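Local coordinates for ABC transporter, substrate binding protein (Aeropyrum pernix, PDB 3EAF) that probably binds a small solute in the cleft between two lobes and delivers it to an ABC transporter in the membrane, at residues W83-T88 with S106-L111; A147-V152 with D176-L181; V152-S157 with G206-S211; F227-V232 with F252-F257. One frame throughout, in Å; residues are numbered along the deposited sequence.

Interaction 1 (W83-T88 with S106-L111); sequences WGTADT and SYSAKL
Two hydroxyls meet head on in this contact: Thr85 OG1 and Ser106 OG lie only 2.6 Å apart in a hydrogen bond. The serine OG, anti to the backbone N (chi1 171°) and beside the carbonyl carbon, can face both Thr85 and the backbone N of Ser108. From that N, Ser106 OG accepts at 3.3 Å, an ST turn, so one oxygen both curls its own loop and touches the helix. Thr85 OG1 has a further hydrogen bond, to a bound glycerol probably from the crystallisation liquor. Beside this pair the backbone adds a weak bond, Ser106 N to Trp83 O at 2.9 Å, bent to 128°. One helical turn on, Gly84 O accepts both Thr88 N and, from above the carbonyl plane, Thr88 OG1. The methyl CG2 of Thr88 instead crosses Leu111 at about a right angle, 3.7 Å from Leu111 CD1, and supplies the apolar end of the contact. Ser108 OG is hydrogen-bonded to Glu89 farther along the helix. Gly84 is the N-cap residue of helix 85-98, and the buried loop after strand 101-104 packs against that first turn, an arrangement found at the C-terminal strand ends of a Rossmann-like lobe, here consistent with the ligand cleft of a periplasmic binding protein.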
# COMPACT_ATOMS: atom_id res chain seq x y z
N TRP A 83 -8.34 -4.98 1.14
CA TRP A 83 -7.02 -5.38 1.61
C TRP A 83 -6.16 -6.12 0.55
O TRP A 83 -5.49 -5.47 -0.26
CB TRP A 83 -7.13 -6.17 2.93
CG TRP A 83 -5.80 -6.55 3.52
CD1 TRP A 83 -5.25 -7.81 3.58
CD2 TRP A 83 -4.83 -5.67 4.11
NE1 TRP A 83 -4.00 -7.76 4.17
CE2 TRP A 83 -3.73 -6.45 4.51
CE3 TRP A 83 -4.80 -4.28 4.34
CZ2 TRP A 83 -2.60 -5.90 5.12
CZ3 TRP A 83 -3.67 -3.73 4.95
CH2 TRP A 83 -2.59 -4.54 5.33
N GLY A 84 -6.19 -7.45 0.55
CA GLY A 84 -5.13 -8.25 -0.10
C GLY A 84 -5.13 -8.25 -1.62
O GLY A 84 -6.18 -8.16 -2.24
N THR A 85 -3.94 -8.37 -2.21
CA THR A 85 -3.81 -8.41 -3.68
C THR A 85 -4.60 -9.56 -4.31
O THR A 85 -5.36 -9.34 -5.26
CB THR A 85 -2.32 -8.47 -4.13
OG1 THR A 85 -1.72 -7.19 -3.91
CG2 THR A 85 -2.21 -8.81 -5.63
N ALA A 86 -4.42 -10.78 -3.79
CA ALA A 86 -5.10 -11.96 -4.33
C ALA A 86 -6.62 -11.77 -4.36
O ALA A 86 -7.23 -11.90 -5.42
CB ALA A 86 -4.72 -13.23 -3.54
N ASP A 87 -7.21 -11.46 -3.21
CA ASP A 87 -8.67 -11.29 -3.16
C ASP A 87 -9.19 -10.07 -3.93
O ASP A 87 -10.22 -10.17 -4.61
CB ASP A 87 -9.24 -11.36 -1.73
CG ASP A 87 -8.50 -10.46 -0.75
OD1 ASP A 87 -7.39 -10.83 -0.30
OD2 ASP A 87 -9.07 -9.42 -0.38
N THR A 88 -8.49 -8.94 -3.85
CA THR A 88 -8.89 -7.73 -4.58
C THR A 88 -8.89 -7.99 -6.09
O THR A 88 -9.82 -7.55 -6.78
CB THR A 88 -8.01 -6.49 -4.23
OG1 THR A 88 -7.88 -6.37 -2.81
CG2 THR A 88 -8.64 -5.22 -4.78
N SER A 106 -4.08 -3.22 -1.30
CA SER A 106 -3.32 -3.74 -2.44
C SER A 106 -3.12 -2.63 -3.46
O SER A 106 -4.08 -1.97 -3.87
CB SER A 106 -4.05 -4.89 -3.12
OG SER A 106 -3.39 -5.21 -4.34
N TYR A 107 -1.86 -2.42 -3.86
CA TYR A 107 -1.56 -1.47 -4.93
C TYR A 107 -1.13 -2.19 -6.22
O TYR A 107 -0.29 -1.70 -6.97
CB TYR A 107 -0.50 -0.45 -4.48
CG TYR A 107 -0.75 0.16 -3.10
CD1 TYR A 107 -1.98 0.74 -2.78
CD2 TYR A 107 0.25 0.15 -2.14
CE1 TYR A 107 -2.21 1.31 -1.52
CE2 TYR A 107 0.04 0.71 -0.88
CZ TYR A 107 -1.18 1.28 -0.58
OH TYR A 107 -1.36 1.82 0.67
N SER A 108 -1.73 -3.36 -6.49
CA SER A 108 -1.42 -4.13 -7.70
C SER A 108 -1.69 -3.39 -9.01
O SER A 108 -2.78 -2.83 -9.20
CB SER A 108 -2.21 -5.45 -7.73
OG SER A 108 -2.07 -6.09 -8.99
N ALA A 109 -0.72 -3.44 -9.92
CA ALA A 109 -0.86 -2.83 -11.24
C ALA A 109 -1.99 -3.45 -12.07
O ALA A 109 -2.58 -2.79 -12.93
CB ALA A 109 0.46 -2.88 -12.01
N LYS A 110 -2.29 -4.72 -11.79
CA LYS A 110 -3.38 -5.43 -12.46
C LYS A 110 -4.77 -4.81 -12.23
O LYS A 110 -5.68 -5.01 -13.03
CB LYS A 110 -3.36 -6.93 -12.08
CG LYS A 110 -2.06 -7.63 -12.51
CD LYS A 110 -2.11 -9.13 -12.31
CE LYS A 110 -0.89 -9.80 -12.96
NZ LYS A 110 -0.84 -11.27 -12.66
N LEU A 111 -4.91 -3.99 -11.18
CA LEU A 111 -6.17 -3.33 -10.85
C LEU A 111 -6.40 -2.10 -11.72
O LEU A 111 -7.58 -1.66 -11.78
CB LEU A 111 -6.20 -2.95 -9.37
CG LEU A 111 -6.19 -4.10 -8.37
CD1 LEU A 111 -6.07 -3.58 -6.95
CD2 LEU A 111 -7.43 -4.97 -8.53

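Interaction 2 (A147-V152 with D176-L181); sequences AYDSKV and DYDLPL
The ring of Tyr148 meets the carboxylate of Asp176 at its edge, near the ring plane, while Tyr177 O approaches it obliquely; ring and carboxylate planes stand 75° apart. These are neighbouring parallel strands of a Rossmann-like lobe, 142-148 beside the outermost strand 171-178, with Ala147 paired to Tyr177. The tyrosine's CG sits between its backbone N and carbonyl carbon (chi1 63°), which turns the ring back toward Asp176 and lets Tyr148 OH donate to Asp176 OD2 at 2.5 Å, from above the carboxylate plane. That oxygen also forms a salt bridge with Lys163, so it is gripped from two sources. Between the strands Tyr148 N donates to Tyr177 O at 3.0 Å.

Farther along, acidic side chains join the two chain segments. Asp149 OD2 accepts from Leu181 N at 2.7 Å, nearly straight at 168°, while its OD1 closes an Asx turn with Lys151 N. An alanine at Asp149 is likely to leave the N-H groups of Leu181 and Lys151 without their carboxylate partner. Asp178 in turn takes Ser150 OG on OD2 at 2.9 Å, from above its plane. If both are charged, Asp149 OD1 and Asp178 OD1, 4.0 Å apart, would probably repel each other; a water may ease this, donating to Asp149 OD1 at 2.6 Å and to Asp178 OD1 at 2.7 Å.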
# COMPACT_ATOMS: atom_id res chain seq x y z
N ALA A 147 14.02 -11.26 -3.53
CA ALA A 147 13.49 -12.17 -2.51
C ALA A 147 11.99 -11.93 -2.33
O ALA A 147 11.57 -10.83 -2.01
CB ALA A 147 14.23 -11.98 -1.19
N TYR A 148 11.20 -12.97 -2.56
CA TYR A 148 9.74 -12.86 -2.47
C TYR A 148 9.11 -14.24 -2.41
O TYR A 148 9.75 -15.23 -2.81
CB TYR A 148 9.18 -12.09 -3.68
CG TYR A 148 9.43 -12.80 -5.00
CD1 TYR A 148 8.44 -13.59 -5.57
CD2 TYR A 148 10.67 -12.70 -5.64
CE1 TYR A 148 8.67 -14.27 -6.77
CE2 TYR A 148 10.90 -13.37 -6.84
CZ TYR A 148 9.90 -14.15 -7.40
OH TYR A 148 10.11 -14.82 -8.58
N ASP A 149 7.87 -14.31 -1.93
CA ASP A 149 7.12 -15.57 -1.87
C ASP A 149 6.47 -15.88 -3.21
O ASP A 149 5.50 -15.23 -3.62
CB ASP A 149 6.06 -15.51 -0.74
CG ASP A 149 5.45 -16.88 -0.41
OD1 ASP A 149 5.41 -17.78 -1.28
OD2 ASP A 149 5.00 -17.05 0.75
N SER A 150 6.99 -16.89 -3.90
CA SER A 150 6.51 -17.28 -5.22
C SER A 150 5.06 -17.73 -5.26
O SER A 150 4.47 -17.81 -6.34
CB SER A 150 7.41 -18.38 -5.81
OG SER A 150 7.37 -19.55 -5.01
N LYS A 151 4.47 -17.99 -4.09
CA LYS A 151 3.11 -18.53 -3.98
C LYS A 151 2.03 -17.48 -3.69
O LYS A 151 0.83 -17.77 -3.76
CB LYS A 151 3.06 -19.61 -2.90
CG LYS A 151 3.96 -20.80 -3.19
CD LYS A 151 3.89 -21.84 -2.07
CE LYS A 151 5.15 -22.70 -2.06
NZ LYS A 151 4.95 -23.94 -1.26
N VAL A 152 2.48 -16.27 -3.37
CA VAL A 152 1.59 -15.21 -2.93
C VAL A 152 1.48 -14.13 -4.01
O VAL A 152 2.50 -13.57 -4.44
CB VAL A 152 2.07 -14.62 -1.58
CG1 VAL A 152 1.20 -13.46 -1.14
CG2 VAL A 152 2.07 -15.72 -0.51
N ASP A 176 16.26 -15.12 -8.30
CA ASP A 176 15.05 -15.04 -7.49
C ASP A 176 15.22 -15.98 -6.31
O ASP A 176 15.74 -17.08 -6.48
CB ASP A 176 13.82 -15.50 -8.29
CG ASP A 176 13.41 -14.54 -9.38
OD1 ASP A 176 14.20 -13.64 -9.73
OD2 ASP A 176 12.29 -14.68 -9.89
N TYR A 177 14.77 -15.56 -5.14
CA TYR A 177 14.93 -16.34 -3.91
C TYR A 177 13.60 -16.42 -3.18
O TYR A 177 12.95 -15.39 -2.93
CB TYR A 177 16.06 -15.74 -3.03
CG TYR A 177 17.37 -15.67 -3.80
CD1 TYR A 177 18.29 -16.71 -3.74
CD2 TYR A 177 17.65 -14.59 -4.64
CE1 TYR A 177 19.48 -16.66 -4.46
CE2 TYR A 177 18.82 -14.54 -5.37
CZ TYR A 177 19.73 -15.58 -5.28
OH TYR A 177 20.90 -15.52 -6.01
N ASP A 178 13.20 -17.64 -2.84
CA ASP A 178 11.86 -17.93 -2.35
C ASP A 178 11.76 -17.72 -0.83
O ASP A 178 11.94 -18.66 -0.05
CB ASP A 178 11.45 -19.36 -2.74
CG ASP A 178 9.94 -19.58 -2.72
OD1 ASP A 178 9.21 -18.80 -2.06
OD2 ASP A 178 9.48 -20.55 -3.36
N LEU A 179 11.47 -16.48 -0.44
CA LEU A 179 11.27 -16.17 0.97
C LEU A 179 9.78 -16.22 1.29
O LEU A 179 9.01 -15.43 0.75
CB LEU A 179 11.85 -14.79 1.31
CG LEU A 179 11.70 -14.33 2.77
CD1 LEU A 179 12.66 -15.06 3.69
CD2 LEU A 179 11.89 -12.82 2.86
N PRO A 180 9.37 -17.17 2.16
CA PRO A 180 7.95 -17.31 2.48
C PRO A 180 7.38 -16.06 3.14
O PRO A 180 8.08 -15.37 3.88
CB PRO A 180 7.93 -18.49 3.45
CG PRO A 180 9.18 -19.26 3.14
CD PRO A 180 10.18 -18.17 2.87
N LEU A 181 6.10 -15.78 2.88
CA LEU A 181 5.39 -14.70 3.58
C LEU A 181 5.40 -14.93 5.09
O LEU A 181 5.49 -13.97 5.88
CB LEU A 181 3.95 -14.59 3.06
CG LEU A 181 3.04 -13.47 3.61
CD1 LEU A 181 3.43 -12.11 3.01
CD2 LEU A 181 1.57 -13.80 3.32
O HOH W 1 6.88 -19.87 -1.19

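Interaction 3 (V152-S157 with G206-S211); sequences VAYSRS and GNTISS
The backbones come closest where the first turn of helix 153-156 passes the loop leaving strand 202-205, with the CA atoms of Ser155 and Gly206 4.8 Å apart. Both segments follow strand ends of the same Rossmann-like lobe, and a glycerol, probably from the crystallisation liquor, lies close to Tyr154, consistent with the ligand cleft of the family. Gly206 fits because any CB there would collide with Ser155 O. Its own carbonyl points at the aromatic side chain: Gly206 O lies over one face of the Tyr154 ring, offset toward the rim and 3.2 Å from CZ. The methyl CG2 of Thr208 approaches the ring obliquely, 3.7 Å from Tyr154 CE2, the two side chains crossing at about a right angle. The phenol oxygen is bonded to Asn231, which also binds Asn207 O, so the ring is held at its hydroxyl as well as covered on one face.

Asn207 CG lies anti to the carbonyl carbon (chi1 -62°), which brings the amide to Ser155 although the side chain sets out away from it. Ser155 OG donates to Asn207 OD1 at 2.9 Å from above the carbonyl plane, 43° out of it, and the same oxygen accepts from Asp149 N. The amide nitrogen ND2 is bonded to Leu179 O and to Ser211 OG, the latter in the amide plane at 3.2 Å. A leucine in place of Asn207 would probably leave the Ser155 hydroxyl, Asp149 N and Leu179 O without their mates. Water also bridges the backbones, donating to Tyr154 O at 2.8 Å and to Gly206 O at 2.6 Å.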
# COMPACT_ATOMS: atom_id res chain seq x y z
N VAL A 152 2.48 -16.27 -3.37
CA VAL A 152 1.59 -15.21 -2.93
C VAL A 152 1.48 -14.13 -4.01
O VAL A 152 2.50 -13.57 -4.44
CB VAL A 152 2.07 -14.62 -1.58
CG1 VAL A 152 1.20 -13.46 -1.14
CG2 VAL A 152 2.07 -15.72 -0.51
N ALA A 153 0.26 -13.86 -4.47
CA ALA A 153 0.02 -12.88 -5.54
C ALA A 153 0.63 -11.50 -5.24
O ALA A 153 1.19 -10.85 -6.13
CB ALA A 153 -1.48 -12.76 -5.84
N TYR A 154 0.50 -11.06 -3.99
CA TYR A 154 1.12 -9.81 -3.50
C TYR A 154 2.64 -9.81 -3.67
O TYR A 154 3.22 -8.86 -4.22
CB TYR A 154 0.73 -9.58 -2.03
CG TYR A 154 1.74 -8.81 -1.19
CD1 TYR A 154 2.14 -7.51 -1.55
CD2 TYR A 154 2.28 -9.38 -0.04
CE1 TYR A 154 3.06 -6.80 -0.78
CE2 TYR A 154 3.20 -8.67 0.74
CZ TYR A 154 3.58 -7.39 0.36
OH TYR A 154 4.49 -6.69 1.12
N SER A 155 3.28 -10.87 -3.18
CA SER A 155 4.74 -10.98 -3.21
C SER A 155 5.30 -11.03 -4.63
O SER A 155 6.42 -10.58 -4.88
CB SER A 155 5.18 -12.23 -2.44
OG SER A 155 4.69 -12.20 -1.12
N ARG A 156 4.50 -11.58 -5.55
CA ARG A 156 4.87 -11.73 -6.96
C ARG A 156 4.64 -10.48 -7.79
O ARG A 156 5.23 -10.33 -8.86
CB ARG A 156 4.03 -12.84 -7.60
CG ARG A 156 4.34 -14.27 -7.22
CD ARG A 156 3.69 -15.23 -8.23
NE ARG A 156 2.22 -15.14 -8.26
CZ ARG A 156 1.40 -15.97 -7.62
NH1 ARG A 156 1.88 -16.97 -6.89
NH2 ARG A 156 0.08 -15.82 -7.71
N SER A 157 3.78 -9.58 -7.32
CA SER A 157 3.12 -8.60 -8.19
C SER A 157 4.04 -7.76 -9.09
O SER A 157 3.80 -7.69 -10.30
CB SER A 157 2.15 -7.70 -7.39
OG SER A 157 1.43 -6.83 -8.26
N GLY A 206 9.83 -8.46 -1.45
CA GLY A 206 8.44 -8.19 -1.80
C GLY A 206 7.39 -8.57 -0.77
O GLY A 206 6.20 -8.49 -1.06
N ASN A 207 7.82 -8.95 0.44
CA ASN A 207 6.91 -9.41 1.50
C ASN A 207 6.63 -8.31 2.54
O ASN A 207 7.14 -7.19 2.44
CB ASN A 207 7.49 -10.64 2.21
CG ASN A 207 7.67 -11.84 1.29
OD1 ASN A 207 7.24 -11.84 0.13
ND2 ASN A 207 8.30 -12.89 1.81
N THR A 208 5.83 -8.65 3.56
CA THR A 208 5.51 -7.71 4.64
C THR A 208 6.68 -7.60 5.63
O THR A 208 7.63 -8.38 5.57
CB THR A 208 4.21 -8.10 5.40
OG1 THR A 208 4.43 -9.30 6.15
CG2 THR A 208 3.05 -8.31 4.43
N ILE A 209 6.57 -6.63 6.54
CA ILE A 209 7.65 -6.27 7.46
C ILE A 209 8.25 -7.44 8.26
O ILE A 209 9.44 -7.40 8.59
CB ILE A 209 7.23 -5.09 8.42
CG1 ILE A 209 8.44 -4.54 9.18
CG2 ILE A 209 6.07 -5.50 9.35
CD1 ILE A 209 8.20 -3.21 9.90
N SER A 210 7.45 -8.45 8.58
CA SER A 210 7.92 -9.58 9.39
C SER A 210 9.06 -10.34 8.72
O SER A 210 10.12 -10.51 9.32
CB SER A 210 6.76 -10.54 9.72
OG SER A 210 5.80 -9.88 10.51
N SER A 211 8.85 -10.80 7.50
CA SER A 211 9.91 -11.52 6.79
C SER A 211 11.01 -10.59 6.25
O SER A 211 12.17 -10.97 6.24
CB SER A 211 9.34 -12.42 5.69
OG SER A 211 8.60 -11.68 4.76
O HOH W 2 5.48 -7.45 -3.32

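Interaction 4 (F227-V232 with F252-F257); sequences FLLTNV and FGISPF
Phe252 N donates to Leu228 O at 2.7 Å, the shortest hydrogen bond between the two strands. Thr230 N then returns a bond to Phe252 O at 3.0 Å and Ile254 N gives one to Thr230 O at 3.2 Å, the alternation expected of parallel neighbours, whose short axes run 19° apart. On the face carrying Leu229 and Phe252, Leu229 CD1 reaches across to touch CB of Phe252 at 3.9 Å and comes equally near CG1 of Ile254. Its CG lies anti to the backbone N (chi1 176°), which carries the branch over the neighbouring strand. At the start of the strands the two phenylalanines form an offset edge-to-face pair: the edge of Phe252 is turned toward the face of Phe227, with centroids 5.8 Å apart and planes at 73°. Past the strands, Val232 CG2 packs on Pro256 CD at 3.7 Å, crossing it at about a right angle. Strands 227-230 and 251-255 form a beta-alpha-beta unit with helix 239-243, flanked in the sheet by strands 202-205 and 352-357, while helix 124-139 packs against Leu229, Val232, Ile254 and Pro256.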
# COMPACT_ATOMS: atom_id res chain seq x y z
N PHE A 227 22.77 -3.73 0.28
CA PHE A 227 21.65 -2.89 0.66
C PHE A 227 20.34 -3.66 0.47
O PHE A 227 20.18 -4.39 -0.52
CB PHE A 227 21.60 -1.62 -0.20
CG PHE A 227 22.69 -0.63 0.10
CD1 PHE A 227 22.87 -0.13 1.38
CD2 PHE A 227 23.52 -0.17 -0.91
CE1 PHE A 227 23.87 0.79 1.66
CE2 PHE A 227 24.53 0.76 -0.65
CZ PHE A 227 24.70 1.24 0.65
N LEU A 228 19.41 -3.51 1.41
CA LEU A 228 18.06 -4.05 1.28
C LEU A 228 17.06 -2.94 0.95
O LEU A 228 17.02 -1.91 1.63
CB LEU A 228 17.65 -4.80 2.55
CG LEU A 228 16.21 -5.33 2.70
CD1 LEU A 228 15.81 -6.31 1.60
CD2 LEU A 228 16.05 -6.00 4.06
N LEU A 229 16.28 -3.15 -0.10
CA LEU A 229 15.15 -2.27 -0.41
C LEU A 229 13.86 -3.06 -0.29
O LEU A 229 13.73 -4.14 -0.86
CB LEU A 229 15.28 -1.69 -1.82
CG LEU A 229 14.12 -0.81 -2.34
CD1 LEU A 229 14.09 0.59 -1.70
CD2 LEU A 229 14.17 -0.69 -3.86
N THR A 230 12.89 -2.52 0.45
CA THR A 230 11.61 -3.21 0.60
C THR A 230 10.47 -2.43 -0.02
O THR A 230 10.50 -1.19 -0.08
CB THR A 230 11.22 -3.51 2.08
OG1 THR A 230 10.68 -2.33 2.69
CG2 THR A 230 12.41 -4.03 2.88
N ASN A 231 9.46 -3.16 -0.45
CA ASN A 231 8.18 -2.58 -0.79
C ASN A 231 7.58 -1.88 0.43
O ASN A 231 8.06 -2.07 1.55
CB ASN A 231 7.24 -3.65 -1.32
CG ASN A 231 6.73 -4.57 -0.24
OD1 ASN A 231 5.59 -4.46 0.16
ND2 ASN A 231 7.58 -5.50 0.22
N VAL A 232 6.55 -1.07 0.19
CA VAL A 232 5.90 -0.25 1.22
C VAL A 232 5.46 -1.02 2.49
O VAL A 232 5.58 -0.49 3.61
CB VAL A 232 4.73 0.62 0.63
CG1 VAL A 232 3.66 -0.26 -0.04
CG2 VAL A 232 4.11 1.53 1.71
N PHE A 252 16.46 0.33 3.12
CA PHE A 252 15.62 1.41 2.63
C PHE A 252 14.19 0.91 2.44
O PHE A 252 13.97 -0.23 2.00
CB PHE A 252 16.17 1.95 1.30
CG PHE A 252 17.52 2.62 1.42
CD1 PHE A 252 17.62 3.99 1.65
CD2 PHE A 252 18.69 1.87 1.32
CE1 PHE A 252 18.86 4.61 1.76
CE2 PHE A 252 19.94 2.47 1.43
CZ PHE A 252 20.03 3.85 1.66
N GLY A 253 13.22 1.77 2.75
CA GLY A 253 11.82 1.45 2.56
C GLY A 253 11.17 2.42 1.60
O GLY A 253 11.50 3.61 1.59
N ILE A 254 10.26 1.91 0.79
CA ILE A 254 9.47 2.76 -0.09
C ILE A 254 8.19 3.14 0.65
O ILE A 254 7.65 2.33 1.41
CB ILE A 254 9.11 2.02 -1.41
CG1 ILE A 254 10.38 1.61 -2.16
CG2 ILE A 254 8.20 2.87 -2.30
CD1 ILE A 254 10.13 0.62 -3.30
N SER A 255 7.71 4.36 0.44
CA SER A 255 6.38 4.75 0.89
C SER A 255 5.85 5.88 0.03
O SER A 255 6.51 6.91 -0.11
CB SER A 255 6.39 5.16 2.36
OG SER A 255 5.09 5.57 2.76
N PRO A 256 4.65 5.70 -0.55
CA PRO A 256 3.96 6.80 -1.24
C PRO A 256 3.42 7.89 -0.28
O PRO A 256 3.03 8.97 -0.72
CB PRO A 256 2.78 6.10 -1.94
CG PRO A 256 3.12 4.63 -1.91
CD PRO A 256 3.89 4.44 -0.64
N PHE A 257 3.44 7.59 1.03
CA PHE A 257 2.82 8.43 2.05
C PHE A 257 3.88 8.86 3.06
O PHE A 257 4.72 8.05 3.47
CB PHE A 257 1.72 7.65 2.79
CG PHE A 257 0.90 6.76 1.90
CD1 PHE A 257 -0.18 7.27 1.18
CD2 PHE A 257 1.21 5.41 1.76
CE1 PHE A 257 -0.93 6.47 0.35
CE2 PHE A 257 0.46 4.59 0.93
CZ PHE A 257 -0.61 5.12 0.22

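From the N terminus, interaction 1 comes first, closing the stretch of chain that runs through helix 85-98 and strand 101-104. Interaction 2 then opens at strand 142-148 and closes on strand 171-178. Interaction 3 crosses it: it starts at the shared Val152 and ends after strand 202-205, so the two interlock around Asp149, Leu179 and Asn207. Interaction 4 follows in series, closing the crossover from strand 227-230 to strand 251-255. Asn231 ties it to interaction 3 through Tyr154 and Asn207. Interaction 1 belongs to the lobe built on the six-stranded sheet, yet Thr85 packs against Tyr154 and Tyr107 against Phe257, joining it to the lobe built on the seven-stranded sheet.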